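Local coordinates for protein intracellular exo-alpha-(1->5)-L-arabinofuranosidase (Bifidobacterium longum, PDB 2Y2W) that hydrolyses terminal non-reducing alpha-L-arabinofuranosyl bonds in arabinans and arabinoxylan, serving the breakdown of plant cell walls, at residues N120-I125 against T190-Q195; R131-D136 against H140-N145; M147-F152 against L178-Y183. All coordinates share one frame; numbering follows the deposited sequence.

Contact 1 (N120-I125 against T190-Q195); sequences NWEDGI and TAWADQ
Trp-121 and Trp-192 meet through the six-membered halves of their indoles, with CH2 of Trp-121 lying 3.7 Å from CZ3 of Trp-192. The ring planes are turned 50° to each other, neither stacked nor perpendicular, and CZ2 of Trp-121 sits over one face of the Trp-192 ring, displaced toward its rim. Further along the loop, Ile-125 reaches Gln-195 with the end of its longer branch, its CD1 standing 3.7 Å from OE1; the two side chains cross at about a right angle. The backbones stay well apart, the CA atoms of Glu-122 and Trp-192 being 10.5 Å from each other, so long, flat side chains are needed to bring the segments into touch. No hydrogen bond joins them.

Glu-122 lays a methylene on the indole of Trp-121, its CG 3.7 Å above the centre of one ring face, and the same CG comes within 4.3 Å of CH2 of Trp-192. Its carboxylate turns outward to a salt bridge with Arg-172. The loop is itself braced by Asn-120, whose ND2 gives a hydrogen bond to OD2 of Asp-123 at 3.2 Å. Helix 174-185 touches both indoles through Asp-179, and its Tyr-183 meets the Trp-121 ring.

Being almost wholly apolar and aromatic, the contact ties the loop after barrel strand 107-110 to helix 191-198 by van der Waals attraction and shape, with little directional demand.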
ATOM      1  N   ASN D 120       5.465   4.616  15.044  1.00 21.58           N
ATOM      2  CA  ASN D 120       6.100   3.301  14.949  1.00 21.90           C
ATOM      3  C   ASN D 120       6.198   2.675  16.339  1.00 22.02           C
ATOM      4  O   ASN D 120       6.932   3.172  17.195  1.00 22.01           O
ATOM      5  CB  ASN D 120       7.489   3.412  14.317  1.00 21.88           C
ATOM      6  CG  ASN D 120       7.499   4.273  13.068  1.00 22.24           C
ATOM      7  OD1 ASN D 120       6.758   4.021  12.116  1.00 22.93           O
ATOM      8  ND2 ASN D 120       8.350   5.295  13.062  1.00 22.15           N
ATOM      9  N   TRP D 121       5.455   1.592  16.557  1.00 22.12           N
ATOM     10  CA  TRP D 121       5.273   1.029  17.898  1.00 22.40           C
ATOM     11  C   TRP D 121       6.560   0.493  18.541  1.00 22.77           C
ATOM     12  O   TRP D 121       6.657   0.432  19.767  1.00 22.84           O
ATOM     13  CB  TRP D 121       4.168  -0.037  17.894  1.00 22.30           C
ATOM     14  CG  TRP D 121       4.529  -1.270  17.142  1.00 21.64           C
ATOM     15  CD1 TRP D 121       4.309  -1.519  15.820  1.00 21.48           C
ATOM     16  CD2 TRP D 121       5.184  -2.427  17.666  1.00 21.17           C
ATOM     17  NE1 TRP D 121       4.788  -2.762  15.485  1.00 20.96           N
ATOM     18  CE2 TRP D 121       5.331  -3.341  16.600  1.00 21.21           C
ATOM     19  CE3 TRP D 121       5.666  -2.781  18.933  1.00 20.92           C
ATOM     20  CZ2 TRP D 121       5.942  -4.587  16.762  1.00 21.44           C
ATOM     21  CZ3 TRP D 121       6.268  -4.021  19.096  1.00 20.79           C
ATOM     22  CH2 TRP D 121       6.400  -4.909  18.014  1.00 21.49           C
ATOM     23  N   GLU D 122       7.531   0.110  17.714  1.00 23.27           N
ATOM     24  CA  GLU D 122       8.829  -0.387  18.185  1.00 23.89           C
ATOM     25  C   GLU D 122       9.696   0.724  18.770  1.00 24.30           C
ATOM     26  O   GLU D 122      10.622   0.454  19.539  1.00 24.31           O
ATOM     27  CB  GLU D 122       9.611  -1.081  17.061  1.00 23.86           C
ATOM     28  CG  GLU D 122       8.835  -2.107  16.253  1.00 24.24           C
ATOM     29  CD  GLU D 122       8.164  -1.504  15.028  1.00 25.23           C
ATOM     30  OE1 GLU D 122       7.621  -0.381  15.124  1.00 25.05           O
ATOM     31  OE2 GLU D 122       8.174  -2.158  13.963  1.00 25.79           O
ATOM     32  N   ASP D 123       9.404   1.967  18.392  1.00 24.78           N
ATOM     33  CA  ASP D 123      10.132   3.130  18.906  1.00 25.39           C
ATOM     34  C   ASP D 123       9.938   3.320  20.407  1.00 25.77           C
ATOM     35  O   ASP D 123      10.751   3.974  21.062  1.00 25.76           O
ATOM     36  CB  ASP D 123       9.710   4.407  18.169  1.00 25.36           C
ATOM     37  CG  ASP D 123      10.235   4.466  16.748  1.00 25.33           C
ATOM     38  OD1 ASP D 123      11.186   3.722  16.422  1.00 25.15           O
ATOM     39  OD2 ASP D 123       9.700   5.271  15.956  1.00 25.15           O
ATOM     40  N   GLY D 124       8.860   2.746  20.938  1.00 26.25           N
ATOM     41  CA  GLY D 124       8.513   2.897  22.347  1.00 27.11           C
ATOM     42  C   GLY D 124       8.764   1.668  23.200  1.00 27.75           C
ATOM     43  O   GLY D 124       8.334   1.617  24.350  1.00 27.90           O
ATOM     44  N   ILE D 125       9.448   0.675  22.636  1.00 28.41           N
ATOM     45  CA  ILE D 125       9.798  -0.546  23.371  1.00 28.91           C
ATOM     46  C   ILE D 125      11.303  -0.620  23.631  1.00 29.35           C
ATOM     47  O   ILE D 125      12.084   0.146  23.057  1.00 29.28           O
ATOM     48  CB  ILE D 125       9.312  -1.848  22.653  1.00 28.88           C
ATOM     49  CG1 ILE D 125      10.062  -2.067  21.332  1.00 28.72           C
ATOM     50  CG2 ILE D 125       7.801  -1.822  22.451  1.00 28.81           C
ATOM     51  CD1 ILE D 125       9.941  -3.465  20.765  1.00 28.86           C
ATOM     52  N   THR D 190       9.016 -17.147  20.718  1.00 25.30           N
ATOM     53  CA  THR D 190       9.042 -16.556  19.388  1.00 25.25           C
ATOM     54  C   THR D 190       9.851 -15.256  19.472  1.00 25.21           C
ATOM     55  O   THR D 190       9.926 -14.642  20.541  1.00 25.13           O
ATOM     56  CB  THR D 190       7.606 -16.315  18.856  1.00 25.41           C
ATOM     57  OG1 THR D 190       7.552 -16.579  17.448  1.00 25.83           O
ATOM     58  CG2 THR D 190       7.134 -14.893  19.134  1.00 25.26           C
ATOM     59  N   ALA D 191      10.464 -14.846  18.361  1.00 25.08           N
ATOM     60  CA  ALA D 191      11.376 -13.694  18.368  1.00 25.00           C
ATOM     61  C   ALA D 191      10.762 -12.428  18.971  1.00 25.03           C
ATOM     62  O   ALA D 191      11.373 -11.798  19.841  1.00 24.91           O
ATOM     63  CB  ALA D 191      11.917 -13.416  16.974  1.00 24.98           C
ATOM     64  N   TRP D 192       9.562 -12.069  18.510  1.00 24.92           N
ATOM     65  CA  TRP D 192       8.865 -10.875  18.984  1.00 24.73           C
ATOM     66  C   TRP D 192       8.489 -10.956  20.461  1.00 24.86           C
ATOM     67  O   TRP D 192       8.658  -9.985  21.193  1.00 24.82           O
ATOM     68  CB  TRP D 192       7.612 -10.592  18.148  1.00 24.62           C
ATOM     69  CG  TRP D 192       7.873  -9.937  16.822  1.00 24.14           C
ATOM     70  CD1 TRP D 192       7.583 -10.447  15.588  1.00 23.68           C
ATOM     71  CD2 TRP D 192       8.464  -8.648  16.594  1.00 23.58           C
ATOM     72  NE1 TRP D 192       7.955  -9.561  14.609  1.00 23.22           N
ATOM     73  CE2 TRP D 192       8.503  -8.450  15.195  1.00 23.41           C
ATOM     74  CE3 TRP D 192       8.968  -7.643  17.435  1.00 23.22           C
ATOM     75  CZ2 TRP D 192       9.027  -7.286  14.613  1.00 22.84           C
ATOM     76  CZ3 TRP D 192       9.492  -6.485  16.855  1.00 22.91           C
ATOM     77  CH2 TRP D 192       9.516  -6.320  15.457  1.00 22.90           C
ATOM     78  N   ALA D 193       7.980 -12.110  20.889  1.00 25.05           N
ATOM     79  CA  ALA D 193       7.566 -12.306  22.280  1.00 25.44           C
ATOM     80  C   ALA D 193       8.757 -12.336  23.230  1.00 25.80           C
ATOM     81  O   ALA D 193       8.678 -11.814  24.342  1.00 25.89           O
ATOM     82  CB  ALA D 193       6.736 -13.565  22.427  1.00 25.23           C
ATOM     83  N   ASP D 194       9.857 -12.945  22.782  1.00 26.25           N
ATOM     84  CA  ASP D 194      11.100 -12.995  23.554  1.00 26.68           C
ATOM     85  C   ASP D 194      11.674 -11.604  23.822  1.00 26.85           C
ATOM     86  O   ASP D 194      12.330 -11.391  24.845  1.00 26.97           O
ATOM     87  CB  ASP D 194      12.138 -13.887  22.869  1.00 26.74           C
ATOM     88  CG  ASP D 194      11.814 -15.374  22.991  1.00 27.61           C
ATOM     89  OD1 ASP D 194      10.725 -15.721  23.504  1.00 28.42           O
ATOM     90  OD2 ASP D 194      12.653 -16.203  22.572  1.00 28.12           O
ATOM     91  N   GLN D 195      11.416 -10.666  22.912  1.00 27.01           N
ATOM     92  CA  GLN D 195      11.776  -9.264  23.119  1.00 27.33           C
ATOM     93  C   GLN D 195      11.021  -8.664  24.298  1.00 27.22           C
ATOM     94  O   GLN D 195      11.610  -7.960  25.112  1.00 27.28           O
ATOM     95  CB  GLN D 195      11.530  -8.429  21.861  1.00 27.44           C
ATOM     96  CG  GLN D 195      12.673  -8.455  20.860  1.00 28.20           C
ATOM     97  CD  GLN D 195      12.464  -7.488  19.707  1.00 29.49           C
ATOM     98  OE1 GLN D 195      12.173  -6.307  19.911  1.00 29.50           O
ATOM     99  NE2 GLN D 195      12.621  -7.986  18.483  1.00 30.05           N
TER

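Contact 2 (R131-D136 against H140-N145); sequences RPMRRD and HCTETN
Arg-134 and Glu-143 hold the tight core of this contact: their backbones exchange two nearly straight hydrogen bonds, N of Arg-134 to O of Glu-143 at 2.8 Å and N of Glu-143 to O of Arg-134 at 2.6 Å. Beyond the strands, Asn-145 extends the grip. Its CG is anti to its own carbonyl carbon (chi1 -71°), which turns ND2 back to O of Pro-132 at 2.9 Å, a donor arriving close to the C=O direction. The carbonyl O of Asn-145 in turn accepts from NH1 of Arg-131 at 2.9 Å, the long extended arginine reaching past the end of the pairing. That guanidinium also forms a salt bridge with Asp-151 and a hydrogen bond to O of Gly-126, so a leucine in its place would probably leave the Asn-145 carbonyl and the Asp-151 carboxylate without this mate.

The two strands form an antiparallel beta hairpin, and at its turn His-140 and Cys-141 both face Asp-136 in a G1 beta bulge. There N of Asp-136 meets O of Cys-141 at 2.7 Å. The Asp-136 carboxylate accepts from the backbone N of Trp-139 and from ND2 of Asn-118, near Glu-69 and Asn-114, which by similarity bind arabinofuranose.

The Met-133 side is looser. Met-133 lies alongside Thr-144, its SD 3.8 Å from CG2 by van der Waals contact alone; its backbone O is bonded by Thr-190 of a neighbouring subunit. Where the chains part beyond the last pair, a water bridges O of Arg-131 and O of Thr-144, donating a hydrogen bond to each.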
ATOM      1  N   ARG D 131      15.921   4.394  22.861  1.00 31.56           N
ATOM      2  CA  ARG D 131      14.730   4.720  22.073  1.00 31.06           C
ATOM      3  C   ARG D 131      14.939   6.008  21.272  1.00 30.63           C
ATOM      4  O   ARG D 131      15.412   7.006  21.818  1.00 30.53           O
ATOM      5  CB  ARG D 131      13.492   4.837  22.968  1.00 31.13           C
ATOM      6  CG  ARG D 131      13.134   3.557  23.712  1.00 31.33           C
ATOM      7  CD  ARG D 131      11.859   3.728  24.513  1.00 31.56           C
ATOM      8  NE  ARG D 131      11.728   2.722  25.566  1.00 32.18           N
ATOM      9  CZ  ARG D 131      10.666   2.594  26.360  1.00 32.26           C
ATOM     10  NH1 ARG D 131       9.621   3.405  26.232  1.00 32.37           N
ATOM     11  NH2 ARG D 131      10.649   1.649  27.287  1.00 32.06           N
ATOM     12  N   PRO D 132      14.591   5.989  19.970  1.00 30.19           N
ATOM     13  CA  PRO D 132      14.809   7.152  19.109  1.00 29.88           C
ATOM     14  C   PRO D 132      13.845   8.300  19.403  1.00 29.62           C
ATOM     15  O   PRO D 132      12.713   8.072  19.839  1.00 29.62           O
ATOM     16  CB  PRO D 132      14.558   6.599  17.705  1.00 29.81           C
ATOM     17  CG  PRO D 132      13.606   5.484  17.914  1.00 30.04           C
ATOM     18  CD  PRO D 132      13.977   4.868  19.231  1.00 30.12           C
ATOM     19  N   MET D 133      14.304   9.525  19.168  1.00 29.24           N
ATOM     20  CA  MET D 133      13.457  10.694  19.321  1.00 29.01           C
ATOM     21  C   MET D 133      12.792  10.995  17.980  1.00 28.57           C
ATOM     22  O   MET D 133      13.462  11.084  16.947  1.00 28.54           O
ATOM     23  CB  MET D 133      14.267  11.881  19.845  1.00 29.14           C
ATOM     24  CG  MET D 133      13.563  12.619  20.972  1.00 30.33           C
ATOM     25  SD  MET D 133      14.669  13.260  22.245  1.00 32.42           S
ATOM     26  CE  MET D 133      14.819  14.973  21.734  1.00 31.98           C
ATOM     27  N   ARG D 134      11.469  11.133  18.004  1.00 27.97           N
ATOM     28  CA  ARG D 134      10.666  11.154  16.782  1.00 27.36           C
ATOM     29  C   ARG D 134       9.754  12.371  16.668  1.00 27.11           C
ATOM     30  O   ARG D 134       9.480  13.056  17.656  1.00 27.11           O
ATOM     31  CB  ARG D 134       9.827   9.872  16.684  1.00 27.20           C
ATOM     32  CG  ARG D 134      10.633   8.594  16.478  1.00 26.77           C
ATOM     33  CD  ARG D 134      10.946   8.348  15.010  1.00 25.83           C
ATOM     34  NE  ARG D 134      11.512   7.017  14.809  1.00 25.31           N
ATOM     35  CZ  ARG D 134      12.747   6.774  14.382  1.00 25.16           C
ATOM     36  NH1 ARG D 134      13.571   7.772  14.082  1.00 24.53           N
ATOM     37  NH2 ARG D 134      13.157   5.520  14.243  1.00 25.00           N
ATOM     38  N   ARG D 135       9.297  12.629  15.445  1.00 26.65           N
ATOM     39  CA  ARG D 135       8.321  13.670  15.165  1.00 26.16           C
ATOM     40  C   ARG D 135       6.917  13.106  15.287  1.00 25.87           C
ATOM     41  O   ARG D 135       6.674  11.950  14.935  1.00 25.76           O
ATOM     42  CB  ARG D 135       8.483  14.172  13.730  1.00 26.18           C
ATOM     43  CG  ARG D 135       9.543  15.215  13.501  1.00 25.79           C
ATOM     44  CD  ARG D 135       9.541  15.611  12.033  1.00 25.37           C
ATOM     45  NE  ARG D 135      10.202  16.890  11.798  1.00 25.45           N
ATOM     46  CZ  ARG D 135      10.277  17.495  10.618  1.00 25.97           C
ATOM     47  NH1 ARG D 135       9.734  16.941   9.536  1.00 26.25           N
ATOM     48  NH2 ARG D 135      10.901  18.663  10.517  1.00 25.99           N
ATOM     49  N   ASP D 136       5.994  13.927  15.775  1.00 25.56           N
ATOM     50  CA  ASP D 136       4.574  13.656  15.607  1.00 25.30           C
ATOM     51  C   ASP D 136       3.975  14.728  14.710  1.00 25.00           C
ATOM     52  O   ASP D 136       3.963  15.905  15.066  1.00 24.95           O
ATOM     53  CB  ASP D 136       3.838  13.615  16.947  1.00 25.38           C
ATOM     54  CG  ASP D 136       2.326  13.577  16.775  1.00 25.80           C
ATOM     55  OD1 ASP D 136       1.839  12.757  15.966  1.00 26.51           O
ATOM     56  OD2 ASP D 136       1.628  14.378  17.435  1.00 25.93           O
ATOM     57  N   HIS D 140       2.279  18.357  15.953  1.00 23.28           N
ATOM     58  CA  HIS D 140       3.501  19.119  15.692  1.00 23.45           C
ATOM     59  C   HIS D 140       4.423  19.149  16.910  1.00 23.51           C
ATOM     60  O   HIS D 140       4.827  20.211  17.376  1.00 23.57           O
ATOM     61  CB  HIS D 140       3.169  20.535  15.200  1.00 23.36           C
ATOM     62  CG  HIS D 140       4.238  21.146  14.348  1.00 23.28           C
ATOM     63  ND1 HIS D 140       4.492  20.726  13.060  1.00 22.81           N
ATOM     64  CD2 HIS D 140       5.111  22.150  14.595  1.00 23.19           C
ATOM     65  CE1 HIS D 140       5.478  21.442  12.553  1.00 22.65           C
ATOM     66  NE2 HIS D 140       5.871  22.314  13.463  1.00 22.86           N
ATOM     67  N   CYS D 141       4.745  17.966  17.419  1.00 23.76           N
ATOM     68  CA  CYS D 141       5.591  17.837  18.598  1.00 24.23           C
ATOM     69  C   CYS D 141       6.716  16.847  18.364  1.00 24.32           C
ATOM     70  O   CYS D 141       6.597  15.953  17.525  1.00 24.32           O
ATOM     71  CB  CYS D 141       4.758  17.386  19.802  1.00 24.24           C
ATOM     72  SG  CYS D 141       3.490  18.569  20.310  1.00 25.11           S
ATOM     73  N   THR D 142       7.811  17.017  19.101  1.00 24.55           N
ATOM     74  CA  THR D 142       8.849  15.995  19.165  1.00 24.87           C
ATOM     75  C   THR D 142       8.574  15.049  20.334  1.00 25.03           C
ATOM     76  O   THR D 142       8.289  15.488  21.455  1.00 24.96           O
ATOM     77  CB  THR D 142      10.294  16.575  19.219  1.00 24.96           C
ATOM     78  OG1 THR D 142      11.205  15.562  19.665  1.00 25.05           O
ATOM     79  CG2 THR D 142      10.384  17.749  20.160  1.00 25.45           C
ATOM     80  N   GLU D 143       8.657  13.753  20.044  1.00 25.08           N
ATOM     81  CA  GLU D 143       8.328  12.692  20.987  1.00 25.14           C
ATOM     82  C   GLU D 143       9.583  11.913  21.397  1.00 25.25           C
ATOM     83  O   GLU D 143      10.288  11.345  20.554  1.00 25.21           O
ATOM     84  CB  GLU D 143       7.275  11.768  20.361  1.00 25.15           C
ATOM     85  CG  GLU D 143       7.084  10.418  21.043  1.00 25.45           C
ATOM     86  CD  GLU D 143       6.191  10.477  22.264  1.00 26.29           C
ATOM     87  OE1 GLU D 143       5.262  11.312  22.307  1.00 26.70           O
ATOM     88  OE2 GLU D 143       6.409   9.665  23.183  1.00 26.64           O
ATOM     89  N   THR D 144       9.850  11.892  22.701  1.00 25.28           N
ATOM     90  CA  THR D 144      11.032  11.230  23.248  1.00 25.41           C
ATOM     91  C   THR D 144      10.863   9.720  23.329  1.00 25.46           C
ATOM     92  O   THR D 144      11.854   8.984  23.382  1.00 25.54           O
ATOM     93  CB  THR D 144      11.380  11.755  24.652  1.00 25.42           C
ATOM     94  OG1 THR D 144      10.265  11.544  25.528  1.00 25.59           O
ATOM     95  CG2 THR D 144      11.715  13.234  24.600  1.00 25.45           C
ATOM     96  N   ASN D 145       9.607   9.275  23.348  1.00 25.45           N
ATOM     97  CA  ASN D 145       9.245   7.857  23.454  1.00 25.54           C
ATOM     98  C   ASN D 145       9.617   7.208  24.789  1.00 25.86           C
ATOM     99  O   ASN D 145       9.766   5.987  24.875  1.00 25.88           O
ATOM    100  CB  ASN D 145       9.790   7.048  22.265  1.00 25.37           C
ATOM    101  CG  ASN D 145       9.061   7.349  20.971  1.00 24.82           C
ATOM    102  OD1 ASN D 145       7.859   7.105  20.848  1.00 24.15           O
ATOM    103  ND2 ASN D 145       9.787   7.878  19.994  1.00 24.16           N
TER
HETATM  104  O   HOH W   1      14.422   9.059  23.337  1.00 16.17           O

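Contact 3 (M147-F152 against L178-Y183); sequences MGIDDF and LDELEY
Tyr-183 reaches Asp-150 with its hydroxyl, donating from OH to OD1 at 2.6 Å. The two side chains cross at about a right angle, yet the carboxylate plane is turned only 36° from the ring, and OD1 lies at the ring's edge, in its plane, accepting the bond on its syn lone pair. With CG anti to the backbone N (chi1 173°), the phenol stretches from helix 174-185 to the first turn of helix 149-159. A tyrosine suits this place because it is long and rigid and carries its one polar atom at the far end.

Beside this bond Ile-149 presents CG2 obliquely to the ring, 4.3 Å from CE2 of Tyr-183. The same methyl is 4.1 Å from OE2 of Glu-180, whose extended chain passes it at a slant. The two helices precede and follow barrel strand 162-167, whose Leu-165 touches both Ile-149 and Glu-180, as neighbouring helices do on the outside of a beta/alpha barrel.

The hydroxyl of Tyr-183 is also bonded to ND2 of Asn-199, so donor and acceptor roles are both used. A short phenol-carboxylate bond in a buried setting probably holds the phenol end of Tyr-183 in place and would be expected to favour a charged Asp-150.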
ATOM      1  N   MET D 147       7.593   6.969  27.082  1.00 26.88           N
ATOM      2  CA  MET D 147       6.420   6.118  27.249  1.00 27.03           C
ATOM      3  C   MET D 147       6.103   5.346  25.966  1.00 26.90           C
ATOM      4  O   MET D 147       6.117   5.900  24.864  1.00 26.79           O
ATOM      5  CB  MET D 147       5.209   6.940  27.686  1.00 27.17           C
ATOM      6  CG  MET D 147       5.191   7.276  29.169  1.00 28.28           C
ATOM      7  SD  MET D 147       4.608   5.920  30.209  1.00 30.78           S
ATOM      8  CE  MET D 147       2.921   5.736  29.640  1.00 29.88           C
ATOM      9  N   GLY D 148       5.835   4.055  26.136  1.00 26.72           N
ATOM     10  CA  GLY D 148       5.439   3.166  25.056  1.00 26.44           C
ATOM     11  C   GLY D 148       4.549   2.082  25.623  1.00 26.31           C
ATOM     12  O   GLY D 148       4.096   2.183  26.766  1.00 26.51           O
ATOM     13  N   ILE D 149       4.306   1.038  24.836  1.00 26.05           N
ATOM     14  CA  ILE D 149       3.388  -0.029  25.239  1.00 25.82           C
ATOM     15  C   ILE D 149       3.892  -0.849  26.438  1.00 25.83           C
ATOM     16  O   ILE D 149       3.088  -1.328  27.234  1.00 25.74           O
ATOM     17  CB  ILE D 149       2.963  -0.932  24.031  1.00 25.71           C
ATOM     18  CG1 ILE D 149       1.826  -1.887  24.420  1.00 25.26           C
ATOM     19  CG2 ILE D 149       4.156  -1.676  23.436  1.00 25.40           C
ATOM     20  CD1 ILE D 149       0.558  -1.189  24.893  1.00 24.79           C
ATOM     21  N   ASP D 150       5.211  -0.995  26.559  1.00 25.98           N
ATOM     22  CA  ASP D 150       5.830  -1.616  27.733  1.00 26.13           C
ATOM     23  C   ASP D 150       5.451  -0.840  28.996  1.00 26.20           C
ATOM     24  O   ASP D 150       5.036  -1.426  29.998  1.00 26.19           O
ATOM     25  CB  ASP D 150       7.358  -1.634  27.599  1.00 26.25           C
ATOM     26  CG  ASP D 150       7.868  -2.700  26.630  1.00 26.68           C
ATOM     27  OD1 ASP D 150       7.131  -3.663  26.323  1.00 26.90           O
ATOM     28  OD2 ASP D 150       9.035  -2.578  26.188  1.00 26.76           O
ATOM     29  N   ASP D 151       5.588   0.482  28.924  1.00 26.27           N
ATOM     30  CA  ASP D 151       5.387   1.362  30.072  1.00 26.36           C
ATOM     31  C   ASP D 151       3.911   1.574  30.383  1.00 26.17           C
ATOM     32  O   ASP D 151       3.511   1.542  31.551  1.00 26.26           O
ATOM     33  CB  ASP D 151       6.088   2.706  29.845  1.00 26.50           C
ATOM     34  CG  ASP D 151       7.592   2.561  29.672  1.00 27.34           C
ATOM     35  OD1 ASP D 151       8.273   2.136  30.631  1.00 28.11           O
ATOM     36  OD2 ASP D 151       8.096   2.877  28.573  1.00 28.68           O
ATOM     37  N   PHE D 152       3.101   1.784  29.345  1.00 25.79           N
ATOM     38  CA  PHE D 152       1.665   1.969  29.538  1.00 25.54           C
ATOM     39  C   PHE D 152       0.993   0.704  30.072  1.00 25.44           C
ATOM     40  O   PHE D 152      -0.012   0.786  30.783  1.00 25.44           O
ATOM     41  CB  PHE D 152       0.967   2.455  28.263  1.00 25.52           C
ATOM     42  CG  PHE D 152      -0.460   2.878  28.487  1.00 24.99           C
ATOM     43  CD1 PHE D 152      -0.750   4.129  29.019  1.00 24.51           C
ATOM     44  CD2 PHE D 152      -1.510   2.013  28.199  1.00 24.37           C
ATOM     45  CE1 PHE D 152      -2.065   4.515  29.244  1.00 24.36           C
ATOM     46  CE2 PHE D 152      -2.825   2.392  28.424  1.00 24.10           C
ATOM     47  CZ  PHE D 152      -3.103   3.645  28.944  1.00 23.99           C
ATOM     48  N   LEU D 178       0.240  -7.092  13.060  1.00 18.83           N
ATOM     49  CA  LEU D 178       0.510  -8.479  13.455  1.00 18.93           C
ATOM     50  C   LEU D 178       1.800  -8.630  14.267  1.00 19.10           C
ATOM     51  O   LEU D 178       1.893  -9.504  15.133  1.00 19.07           O
ATOM     52  CB  LEU D 178       0.538  -9.402  12.232  1.00 18.75           C
ATOM     53  CG  LEU D 178      -0.773  -9.551  11.447  1.00 18.77           C
ATOM     54  CD1 LEU D 178      -0.549 -10.331  10.157  1.00 18.76           C
ATOM     55  CD2 LEU D 178      -1.869 -10.206  12.288  1.00 18.49           C
ATOM     56  N   ASP D 179       2.789  -7.783  13.979  1.00 19.33           N
ATOM     57  CA  ASP D 179       4.033  -7.762  14.749  1.00 19.60           C
ATOM     58  C   ASP D 179       3.787  -7.327  16.200  1.00 19.77           C
ATOM     59  O   ASP D 179       4.267  -7.977  17.132  1.00 19.64           O
ATOM     60  CB  ASP D 179       5.088  -6.868  14.078  1.00 19.53           C
ATOM     61  CG  ASP D 179       5.654  -7.468  12.787  1.00 19.63           C
ATOM     62  OD1 ASP D 179       5.386  -8.652  12.478  1.00 19.16           O
ATOM     63  OD2 ASP D 179       6.377  -6.739  12.070  1.00 19.52           O
ATOM     64  N   GLU D 180       3.028  -6.245  16.384  1.00 20.04           N
ATOM     65  CA  GLU D 180       2.701  -5.741  17.724  1.00 20.49           C
ATOM     66  C   GLU D 180       1.822  -6.716  18.504  1.00 20.57           C
ATOM     67  O   GLU D 180       1.974  -6.857  19.715  1.00 20.70           O
ATOM     68  CB  GLU D 180       2.039  -4.359  17.661  1.00 20.63           C
ATOM     69  CG  GLU D 180       1.700  -3.782  19.040  1.00 21.25           C
ATOM     70  CD  GLU D 180       1.475  -2.281  19.041  1.00 22.45           C
ATOM     71  OE1 GLU D 180       0.797  -1.762  18.122  1.00 22.77           O
ATOM     72  OE2 GLU D 180       1.968  -1.621  19.983  1.00 23.07           O
ATOM     73  N   LEU D 181       0.907  -7.379  17.800  1.00 20.72           N
ATOM     74  CA  LEU D 181       0.038  -8.387  18.398  1.00 20.76           C
ATOM     75  C   LEU D 181       0.858  -9.541  18.982  1.00 20.88           C
ATOM     76  O   LEU D 181       0.637  -9.962  20.117  1.00 20.89           O
ATOM     77  CB  LEU D 181      -0.963  -8.899  17.353  1.00 20.75           C
ATOM     78  CG  LEU D 181      -1.871 -10.090  17.677  1.00 20.49           C
ATOM     79  CD1 LEU D 181      -2.793  -9.797  18.855  1.00 20.39           C
ATOM     80  CD2 LEU D 181      -2.672 -10.461  16.448  1.00 20.46           C
ATOM     81  N   GLU D 182       1.807 -10.035  18.193  1.00 20.97           N
ATOM     82  CA  GLU D 182       2.716 -11.095  18.611  1.00 21.19           C
ATOM     83  C   GLU D 182       3.605 -10.644  19.773  1.00 21.18           C
ATOM     84  O   GLU D 182       3.816 -11.398  20.719  1.00 21.07           O
ATOM     85  CB  GLU D 182       3.568 -11.531  17.420  1.00 21.25           C
ATOM     86  CG  GLU D 182       4.469 -12.730  17.656  1.00 22.35           C
ATOM     87  CD  GLU D 182       5.233 -13.141  16.399  1.00 24.12           C
ATOM     88  OE1 GLU D 182       4.856 -12.700  15.288  1.00 24.35           O
ATOM     89  OE2 GLU D 182       6.203 -13.918  16.514  1.00 24.54           O
ATOM     90  N   TYR D 183       4.116  -9.415  19.697  1.00 21.27           N
ATOM     91  CA  TYR D 183       4.990  -8.871  20.738  1.00 21.36           C
ATOM     92  C   TYR D 183       4.254  -8.730  22.062  1.00 21.62           C
ATOM     93  O   TYR D 183       4.794  -9.049  23.125  1.00 21.69           O
ATOM     94  CB  TYR D 183       5.561  -7.511  20.323  1.00 21.22           C
ATOM     95  CG  TYR D 183       6.334  -6.811  21.421  1.00 20.89           C
ATOM     96  CD1 TYR D 183       7.701  -7.021  21.577  1.00 20.47           C
ATOM     97  CD2 TYR D 183       5.695  -5.944  22.310  1.00 20.70           C
ATOM     98  CE1 TYR D 183       8.412  -6.391  22.584  1.00 20.33           C
ATOM     99  CE2 TYR D 183       6.396  -5.310  23.323  1.00 20.15           C
ATOM    100  CZ  TYR D 183       7.754  -5.536  23.454  1.00 20.36           C
ATOM    101  OH  TYR D 183       8.455  -4.909  24.453  1.00 20.16           O
TER

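The three contacts lie on one side of the chain's centre, around barrel strands 107-110 and 162-167 and the loops and helices next to them. Contacts 1 and 3 are close neighbours, with centres 6 Å apart, whereas contact 2 lies 18 Å from contact 1 and 17 Å from contact 3. Along the chain, contacts 2 and 3 follow in series, both nested within the loop closed by contact 1. A salt bridge between Asp-123 and Arg-134 joins contacts 1 and 2, and Arg-131 bridges contacts 2 and 3. Helices 174-185 and 191-198 succeed each other. The hairpin and the start of helix 191-198 also meet neighbouring subunits, so this region takes part in assembly.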